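Local coordinates for endoglucanase, glycoside hydrolase family 5 protein (Cytophaga hutchinsonii, PDB 5IHS) that probably hydrolyses internal beta-1,4-glucosidic bonds of cellulose, as one of the endoglucanases the bacterium uses to live on crystalline cellulose, at residues Leu75-Val83 with Arg317-Phe328; Gln200-Pro209 with Glu233-Leu244. All coordinates share one frame; numbering follows the deposited sequence.

Contact 1: Leu75-Val83 with Arg317-Phe328; sequences LRDDWKCTV and RDDLRLKNGPIF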
# COMPACT_ATOMS: atom_id res chain seq x y z
N LEU A 75 -10.03 0.02 12.01
CA LEU A 75 -9.26 0.96 11.20
C LEU A 75 -10.17 1.93 10.46
O LEU A 75 -9.85 3.12 10.33
CB LEU A 75 -8.34 0.22 10.23
CG LEU A 75 -7.16 -0.51 10.88
CD1 LEU A 75 -6.43 -1.33 9.84
CD2 LEU A 75 -6.22 0.48 11.56
N ARG A 76 -11.31 1.46 9.94
CA ARG A 76 -12.25 2.38 9.30
C ARG A 76 -12.90 3.31 10.33
O ARG A 76 -12.94 4.53 10.14
CB ARG A 76 -13.34 1.59 8.59
CG ARG A 76 -14.37 2.49 7.89
CD ARG A 76 -15.58 1.71 7.42
NE ARG A 76 -16.37 1.29 8.57
CZ ARG A 76 -17.53 0.66 8.51
NH1 ARG A 76 -18.05 0.31 7.34
NH2 ARG A 76 -18.16 0.38 9.64
N ASP A 77 -13.44 2.74 11.41
CA ASP A 77 -14.30 3.52 12.30
C ASP A 77 -13.52 4.45 13.21
O ASP A 77 -13.96 5.57 13.47
CB ASP A 77 -15.13 2.60 13.19
CG ASP A 77 -16.19 1.81 12.45
OD1 ASP A 77 -16.50 2.13 11.28
OD2 ASP A 77 -16.73 0.87 13.07
N ASP A 78 -12.38 4.00 13.72
CA ASP A 78 -11.60 4.79 14.67
C ASP A 78 -10.41 5.49 14.03
O ASP A 78 -10.12 6.64 14.37
CB ASP A 78 -11.11 3.91 15.83
CG ASP A 78 -10.37 4.71 16.88
OD1 ASP A 78 -11.04 5.47 17.61
OD2 ASP A 78 -9.13 4.60 16.95
N TRP A 79 -9.70 4.83 13.13
CA TRP A 79 -8.57 5.46 12.47
C TRP A 79 -8.97 6.23 11.21
O TRP A 79 -8.14 6.97 10.67
CB TRP A 79 -7.48 4.43 12.13
CG TRP A 79 -6.74 3.90 13.33
CD1 TRP A 79 -7.28 3.39 14.48
CD2 TRP A 79 -5.32 3.83 13.50
NE1 TRP A 79 -6.29 3.01 15.35
CE2 TRP A 79 -5.07 3.28 14.77
CE3 TRP A 79 -4.24 4.21 12.70
CZ2 TRP A 79 -3.79 3.11 15.27
CZ3 TRP A 79 -2.96 4.03 13.21
CH2 TRP A 79 -2.76 3.49 14.48
N LYS A 80 -10.19 6.05 10.71
CA LYS A 80 -10.66 6.73 9.50
C LYS A 80 -9.81 6.37 8.28
O LYS A 80 -9.63 7.18 7.37
CB LYS A 80 -10.75 8.25 9.69
CG LYS A 80 -11.47 8.67 10.97
CD LYS A 80 -12.87 8.10 11.12
CE LYS A 80 -13.52 8.62 12.40
NZ LYS A 80 -14.85 8.02 12.66
N CYS A 81 -9.35 5.12 8.21
CA CYS A 81 -8.69 4.65 7.00
C CYS A 81 -9.68 4.55 5.84
O CYS A 81 -10.78 4.01 5.99
CB CYS A 81 -8.10 3.26 7.22
SG CYS A 81 -6.70 3.16 8.30
N THR A 82 -9.25 5.02 4.67
CA THR A 82 -9.98 4.78 3.43
C THR A 82 -9.37 3.66 2.60
O THR A 82 -9.96 3.27 1.58
CB THR A 82 -10.12 6.06 2.62
OG1 THR A 82 -8.81 6.58 2.36
CG2 THR A 82 -10.96 7.10 3.36
N VAL A 83 -8.22 3.12 3.04
CA VAL A 83 -7.56 1.99 2.40
C VAL A 83 -6.81 1.24 3.49
O VAL A 83 -6.32 1.84 4.46
CB VAL A 83 -6.63 2.47 1.25
CG1 VAL A 83 -5.53 3.41 1.76
CG2 VAL A 83 -6.04 1.30 0.48
N ARG A 317 -2.33 8.15 13.13
CA ARG A 317 -3.77 8.13 13.37
C ARG A 317 -4.34 9.54 13.43
O ARG A 317 -5.42 9.80 12.88
CB ARG A 317 -4.08 7.37 14.67
CG ARG A 317 -5.55 7.36 15.04
CD ARG A 317 -5.78 6.55 16.32
NE ARG A 317 -7.13 6.65 16.84
CZ ARG A 317 -7.57 7.64 17.62
NH1 ARG A 317 -6.78 8.63 18.00
NH2 ARG A 317 -8.83 7.64 18.01
N ASP A 318 -3.63 10.46 14.06
CA ASP A 318 -4.13 11.83 14.12
C ASP A 318 -4.23 12.43 12.71
O ASP A 318 -5.20 13.13 12.40
CB ASP A 318 -3.22 12.69 14.99
CG ASP A 318 -3.37 12.43 16.50
OD1 ASP A 318 -4.30 11.69 16.91
OD2 ASP A 318 -2.56 13.00 17.28
N ASP A 319 -3.23 12.17 11.85
CA ASP A 319 -3.28 12.67 10.48
C ASP A 319 -4.45 12.06 9.71
O ASP A 319 -5.17 12.77 8.99
CB ASP A 319 -1.94 12.41 9.78
CG ASP A 319 -1.94 12.77 8.30
OD1 ASP A 319 -1.76 13.98 8.00
OD2 ASP A 319 -2.11 11.87 7.44
N LEU A 320 -4.68 10.75 9.85
CA LEU A 320 -5.82 10.11 9.20
C LEU A 320 -7.14 10.71 9.65
O LEU A 320 -8.02 10.99 8.82
CB LEU A 320 -5.83 8.61 9.48
CG LEU A 320 -4.71 7.80 8.82
CD1 LEU A 320 -4.69 6.39 9.36
CD2 LEU A 320 -4.87 7.78 7.33
N ARG A 321 -7.32 10.88 10.96
CA ARG A 321 -8.59 11.40 11.46
C ARG A 321 -8.82 12.82 10.96
O ARG A 321 -9.94 13.18 10.58
CB ARG A 321 -8.59 11.32 12.99
CG ARG A 321 -8.79 9.89 13.48
CD ARG A 321 -8.49 9.68 14.96
NE ARG A 321 -9.35 10.40 15.89
CZ ARG A 321 -10.52 9.97 16.33
NH1 ARG A 321 -11.04 8.82 15.90
NH2 ARG A 321 -11.19 10.70 17.20
N LEU A 322 -7.77 13.63 10.94
CA LEU A 322 -7.88 15.01 10.51
C LEU A 322 -8.22 15.11 9.03
O LEU A 322 -9.08 15.92 8.64
CB LEU A 322 -6.54 15.69 10.77
CG LEU A 322 -6.40 17.12 10.28
CD1 LEU A 322 -7.29 18.01 11.11
CD2 LEU A 322 -4.95 17.55 10.36
N LYS A 323 -7.56 14.33 8.19
CA LYS A 323 -7.70 14.49 6.75
C LYS A 323 -8.79 13.65 6.14
O LYS A 323 -9.46 14.09 5.20
CB LYS A 323 -6.36 14.20 6.09
CG LYS A 323 -5.37 15.23 6.53
CD LYS A 323 -4.07 15.09 5.84
CE LYS A 323 -3.10 16.17 6.26
NZ LYS A 323 -1.75 15.70 5.90
N ASN A 324 -8.99 12.43 6.64
CA ASN A 324 -10.06 11.60 6.12
C ASN A 324 -11.38 11.81 6.85
O ASN A 324 -12.44 11.46 6.30
CB ASN A 324 -9.69 10.12 6.20
CG ASN A 324 -8.66 9.70 5.18
OD1 ASN A 324 -8.28 10.47 4.27
ND2 ASN A 324 -8.21 8.47 5.30
N GLY A 325 -11.37 12.35 8.06
CA GLY A 325 -12.60 12.60 8.78
C GLY A 325 -13.64 13.33 7.94
O GLY A 325 -14.81 12.93 7.89
N PRO A 326 -13.24 14.42 7.28
CA PRO A 326 -14.22 15.16 6.46
C PRO A 326 -14.76 14.36 5.28
O PRO A 326 -15.88 14.62 4.82
CB PRO A 326 -13.42 16.39 6.00
CG PRO A 326 -12.38 16.58 7.08
CD PRO A 326 -12.00 15.18 7.50
N ILE A 327 -13.99 13.41 4.76
CA ILE A 327 -14.49 12.55 3.69
C ILE A 327 -15.61 11.67 4.21
O ILE A 327 -16.69 11.58 3.61
CB ILE A 327 -13.35 11.72 3.07
CG1 ILE A 327 -12.24 12.64 2.54
CG2 ILE A 327 -13.89 10.85 1.94
CD1 ILE A 327 -10.98 11.91 2.04
N PHE A 328 -15.39 11.01 5.35
CA PHE A 328 -16.47 10.25 5.97
C PHE A 328 -17.65 11.15 6.31
O PHE A 328 -18.81 10.76 6.14
CB PHE A 328 -15.97 9.52 7.22
CG PHE A 328 -15.14 8.29 6.93
CD1 PHE A 328 -15.75 7.07 6.69
CD2 PHE A 328 -13.75 8.35 6.90
CE1 PHE A 328 -15.00 5.93 6.42
CE2 PHE A 328 -12.97 7.22 6.64
CZ PHE A 328 -13.60 6.00 6.39
O HOH W 1 -8.81 9.23 1.77

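Contact 2: Gln200-Pro209 with Glu233-Leu244; sequences QLVTEAAANP and EAQKALDMGIAL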
# COMPACT_ATOMS: atom_id res chain seq x y z
N GLN A 200 12.38 3.29 -4.46
CA GLN A 200 12.80 4.69 -4.46
C GLN A 200 12.95 5.29 -5.84
O GLN A 200 12.64 6.47 -6.04
CB GLN A 200 14.11 4.87 -3.69
CG GLN A 200 13.94 4.61 -2.22
CD GLN A 200 15.25 4.49 -1.48
OE1 GLN A 200 16.28 5.02 -1.90
NE2 GLN A 200 15.23 3.78 -0.37
N LEU A 201 13.46 4.52 -6.81
CA LEU A 201 13.95 5.08 -8.06
C LEU A 201 12.85 5.15 -9.12
O LEU A 201 12.90 4.55 -10.21
CB LEU A 201 15.21 4.34 -8.53
CG LEU A 201 16.37 4.45 -7.53
CD1 LEU A 201 17.58 3.67 -8.03
CD2 LEU A 201 16.77 5.89 -7.22
N VAL A 202 11.83 5.95 -8.79
CA VAL A 202 10.66 6.11 -9.64
C VAL A 202 11.01 6.75 -10.98
O VAL A 202 10.29 6.55 -11.96
CB VAL A 202 9.53 6.83 -8.89
CG1 VAL A 202 8.95 5.90 -7.83
CG2 VAL A 202 10.01 8.13 -8.24
N THR A 203 12.09 7.54 -11.06
CA THR A 203 12.44 8.13 -12.35
C THR A 203 12.82 7.08 -13.39
O THR A 203 12.67 7.33 -14.59
CB THR A 203 13.57 9.15 -12.24
OG1 THR A 203 14.73 8.53 -11.68
CG2 THR A 203 13.15 10.36 -11.43
N GLU A 204 13.32 5.92 -12.97
CA GLU A 204 13.68 4.89 -13.95
C GLU A 204 12.43 4.30 -14.59
O GLU A 204 12.40 4.04 -15.80
CB GLU A 204 14.54 3.80 -13.31
CG GLU A 204 15.85 4.33 -12.78
CD GLU A 204 16.72 3.29 -12.11
OE1 GLU A 204 16.22 2.19 -11.75
OE2 GLU A 204 17.93 3.59 -11.94
N ALA A 205 11.38 4.10 -13.79
CA ALA A 205 10.10 3.67 -14.33
C ALA A 205 9.50 4.77 -15.21
O ALA A 205 8.93 4.48 -16.27
CB ALA A 205 9.15 3.30 -13.19
N ALA A 206 9.64 6.03 -14.79
CA ALA A 206 9.07 7.13 -15.57
C ALA A 206 9.73 7.23 -16.94
O ALA A 206 9.08 7.65 -17.90
CB ALA A 206 9.22 8.44 -14.80
N ALA A 207 11.01 6.85 -17.04
CA ALA A 207 11.72 6.89 -18.31
C ALA A 207 11.34 5.75 -19.23
O ALA A 207 11.54 5.86 -20.45
CB ALA A 207 13.23 6.86 -18.06
N ASN A 208 10.83 4.64 -18.69
CA ASN A 208 10.43 3.49 -19.49
C ASN A 208 9.18 2.89 -18.88
O ASN A 208 9.21 1.77 -18.34
CB ASN A 208 11.55 2.46 -19.59
CG ASN A 208 11.18 1.29 -20.47
OD1 ASN A 208 10.29 1.38 -21.34
ND2 ASN A 208 11.85 0.17 -20.25
N PRO A 209 8.06 3.60 -18.94
CA PRO A 209 6.86 3.16 -18.23
C PRO A 209 6.21 1.97 -18.91
O PRO A 209 6.43 1.65 -20.08
CB PRO A 209 5.95 4.39 -18.29
CG PRO A 209 6.39 5.11 -19.54
CD PRO A 209 7.87 4.94 -19.55
N GLU A 233 13.33 13.32 -6.37
CA GLU A 233 13.19 12.16 -7.26
C GLU A 233 11.72 11.97 -7.64
O GLU A 233 11.40 11.76 -8.82
CB GLU A 233 13.74 10.92 -6.54
CG GLU A 233 13.52 9.57 -7.20
CD GLU A 233 14.45 9.29 -8.36
OE1 GLU A 233 15.47 10.00 -8.49
OE2 GLU A 233 14.15 8.35 -9.14
N ALA A 234 10.83 12.02 -6.66
CA ALA A 234 9.40 11.86 -6.94
C ALA A 234 8.91 12.94 -7.89
O ALA A 234 8.19 12.64 -8.86
CB ALA A 234 8.63 11.89 -5.62
N GLN A 235 9.29 14.20 -7.65
CA GLN A 235 8.84 15.29 -8.53
C GLN A 235 9.32 15.08 -9.96
O GLN A 235 8.57 15.34 -10.91
CB GLN A 235 9.34 16.63 -7.98
CG GLN A 235 8.92 17.83 -8.82
CD GLN A 235 7.40 18.03 -8.81
OE1 GLN A 235 6.81 18.31 -7.76
NE2 GLN A 235 6.77 17.86 -9.97
N LYS A 236 10.56 14.62 -10.13
CA LYS A 236 11.07 14.37 -11.47
C LYS A 236 10.28 13.28 -12.18
O LYS A 236 10.04 13.36 -13.38
CB LYS A 236 12.57 14.04 -11.41
CG LYS A 236 13.43 15.24 -11.03
CD LYS A 236 14.90 14.90 -10.85
CE LYS A 236 15.67 16.09 -10.29
NZ LYS A 236 17.14 15.90 -10.29
N ALA A 237 9.85 12.25 -11.45
CA ALA A 237 9.00 11.23 -12.05
C ALA A 237 7.64 11.80 -12.46
O ALA A 237 7.12 11.47 -13.53
CB ALA A 237 8.83 10.05 -11.09
N LEU A 238 7.05 12.66 -11.62
CA LEU A 238 5.80 13.31 -11.99
C LEU A 238 5.98 14.16 -13.24
O LEU A 238 5.10 14.19 -14.11
CB LEU A 238 5.30 14.15 -10.81
CG LEU A 238 4.97 13.40 -9.52
CD1 LEU A 238 4.63 14.40 -8.42
CD2 LEU A 238 3.84 12.42 -9.73
N ASP A 239 7.12 14.85 -13.34
CA ASP A 239 7.39 15.67 -14.52
C ASP A 239 7.38 14.84 -15.79
O ASP A 239 7.09 15.35 -16.88
CB ASP A 239 8.78 16.30 -14.40
CG ASP A 239 8.89 17.36 -13.32
OD1 ASP A 239 7.85 17.82 -12.79
OD2 ASP A 239 10.04 17.75 -13.03
N MET A 240 7.75 13.57 -15.68
CA MET A 240 7.85 12.66 -16.80
C MET A 240 6.51 11.96 -17.08
O MET A 240 6.42 11.19 -18.04
CB MET A 240 8.98 11.64 -16.53
CG MET A 240 10.43 12.26 -16.36
SD MET A 240 11.74 11.28 -15.49
CE MET A 240 12.11 10.08 -16.75
N GLY A 241 5.49 12.21 -16.25
CA GLY A 241 4.12 11.87 -16.58
C GLY A 241 3.50 10.66 -15.90
O GLY A 241 2.37 10.30 -16.25
N ILE A 242 4.19 10.03 -14.94
CA ILE A 242 3.63 8.85 -14.29
C ILE A 242 2.92 9.23 -12.99
O ILE A 242 3.08 10.33 -12.46
CB ILE A 242 4.66 7.72 -14.07
CG1 ILE A 242 5.81 8.16 -13.16
CG2 ILE A 242 5.18 7.19 -15.41
CD1 ILE A 242 6.68 7.00 -12.64
N ALA A 243 2.13 8.29 -12.47
CA ALA A 243 1.42 8.44 -11.21
C ALA A 243 2.07 7.55 -10.15
O ALA A 243 2.37 6.38 -10.41
CB ALA A 243 -0.05 8.05 -11.37
N LEU A 244 2.26 8.11 -8.96
CA LEU A 244 2.90 7.43 -7.85
C LEU A 244 1.88 7.09 -6.78
O LEU A 244 0.89 7.81 -6.59
CB LEU A 244 3.96 8.34 -7.22
CG LEU A 244 5.00 8.89 -8.20
CD1 LEU A 244 5.99 9.77 -7.47
CD2 LEU A 244 5.73 7.76 -8.93
O HOH W 2 6.62 8.57 -18.45

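Contact 1: Leu75-Val83 with Arg317-Phe328
Arg317 lies with its aliphatic chain across one face of the Trp79 indole: CD sits 3.7 Å from the centroid of the five-membered ring of Trp79, a CH-pi contact over the face, while Leu75 CD2 backs the opposite face. With its chain extended from CG to NE, Arg317 runs past the ring to Asp78, and its guanidinium stands nearly perpendicular to the indole, at 81°. It takes the carboxylate side-on: NE reaches Asp78 OD2 at 2.9 Å and NH2 reaches Asp78 OD1 at 3.1 Å, both carboxylate oxygens lying close to the guanidinium plane. Arg321 lays its CD over the centre of that guanidinium and turns NH1 to the backbone, 2.8 Å from Asp78 O. Further along helix 311-329, Asn324 ND2 gives a fairly straight bond (162°) of 2.8 Å to O of Lys80, the residue whose positive phi ends the helical run. The Phe328 ring presents its edge to the carbonyls of Lys80 and Cys81. A water joins Thr82 OG1, which also pairs with Arg53 N, to Asn324 OD1, which also meets Arg53 NH1. Replacing Trp79 with an alanine would probably strip the Arg317 methylenes of their aromatic face and let the guanidinium swing more freely off Asp78. The last barrel helix thus holds the loop entering strand 83-89 through charge at one end and amide and aromatic contacts at the other.

Contact 2: Gln200-Pro209 with Glu233-Leu244
Ala206 CB fits between Ile242 CD1 and Met240 CB, 3.6 Å from each, where two helices of this TIM barrel meet. Segments 202-207 and 233-239 run nearly parallel, at 10°, with axes 8.3 Å apart. In the close part, the alanines Ala206 and Ala237 sit against larger side chains: Val202 CG2 comes as near to Ala237 CB as Ile242 does to Ala206. The CA atoms of Thr203 and Ala237 are 4.6 Å apart. On the barrel side, Val202 CG1 meets Leu244 CD2 at the start of strand 244-249, and Tyr217 of strand 215-221 touches both Ala205 and Ile242. On the solvent-facing side, exposed Met240, bent at chi3 (74°), still lies close against the Ala207 end of the short helix, its CE 3.7 Å from Ala207 CB. Looser are Lys236, which touches Thr203 CG2 through its CB and sends the rest of its chain away, and a water that donates to the carbonyl oxygens of Ala206 and Met240, beside the Schellman turn that closes the longer helix at Gly241. The other end is held by two hydrogen bonds to a single carboxylate oxygen. Glu233, its chain folded at chi2 (78°), brings its carboxylate to the first turn of helix 202-207, and OE2 accepts from Thr203 N at 2.9 Å and from Thr203 OG1 at 2.6 Å, both donors approaching from the same face of the carboxylate plane.

Overall arrangement
Both contacts belong to one eight-stranded parallel barrel but lie in different parts of its outer layer, their centres about 28 Å apart and their nearest atoms about 11 Å. Contact 2 is nested along the chain inside the loop that contact 1 closes. Contact 2 is local, joining the helices that come before and after strand 215-221 in the chain and running into strand 244-249. Contact 1 spans 234 residues, setting helix 311-329, which follows the last strand 279-284, against the segment that leads from helix 69-77 into the second strand, 83-89. Where the closed sheet brings strands 53-57 and 279-284 together, contact 1 thus ties late chain to early chain in the helical layer as well.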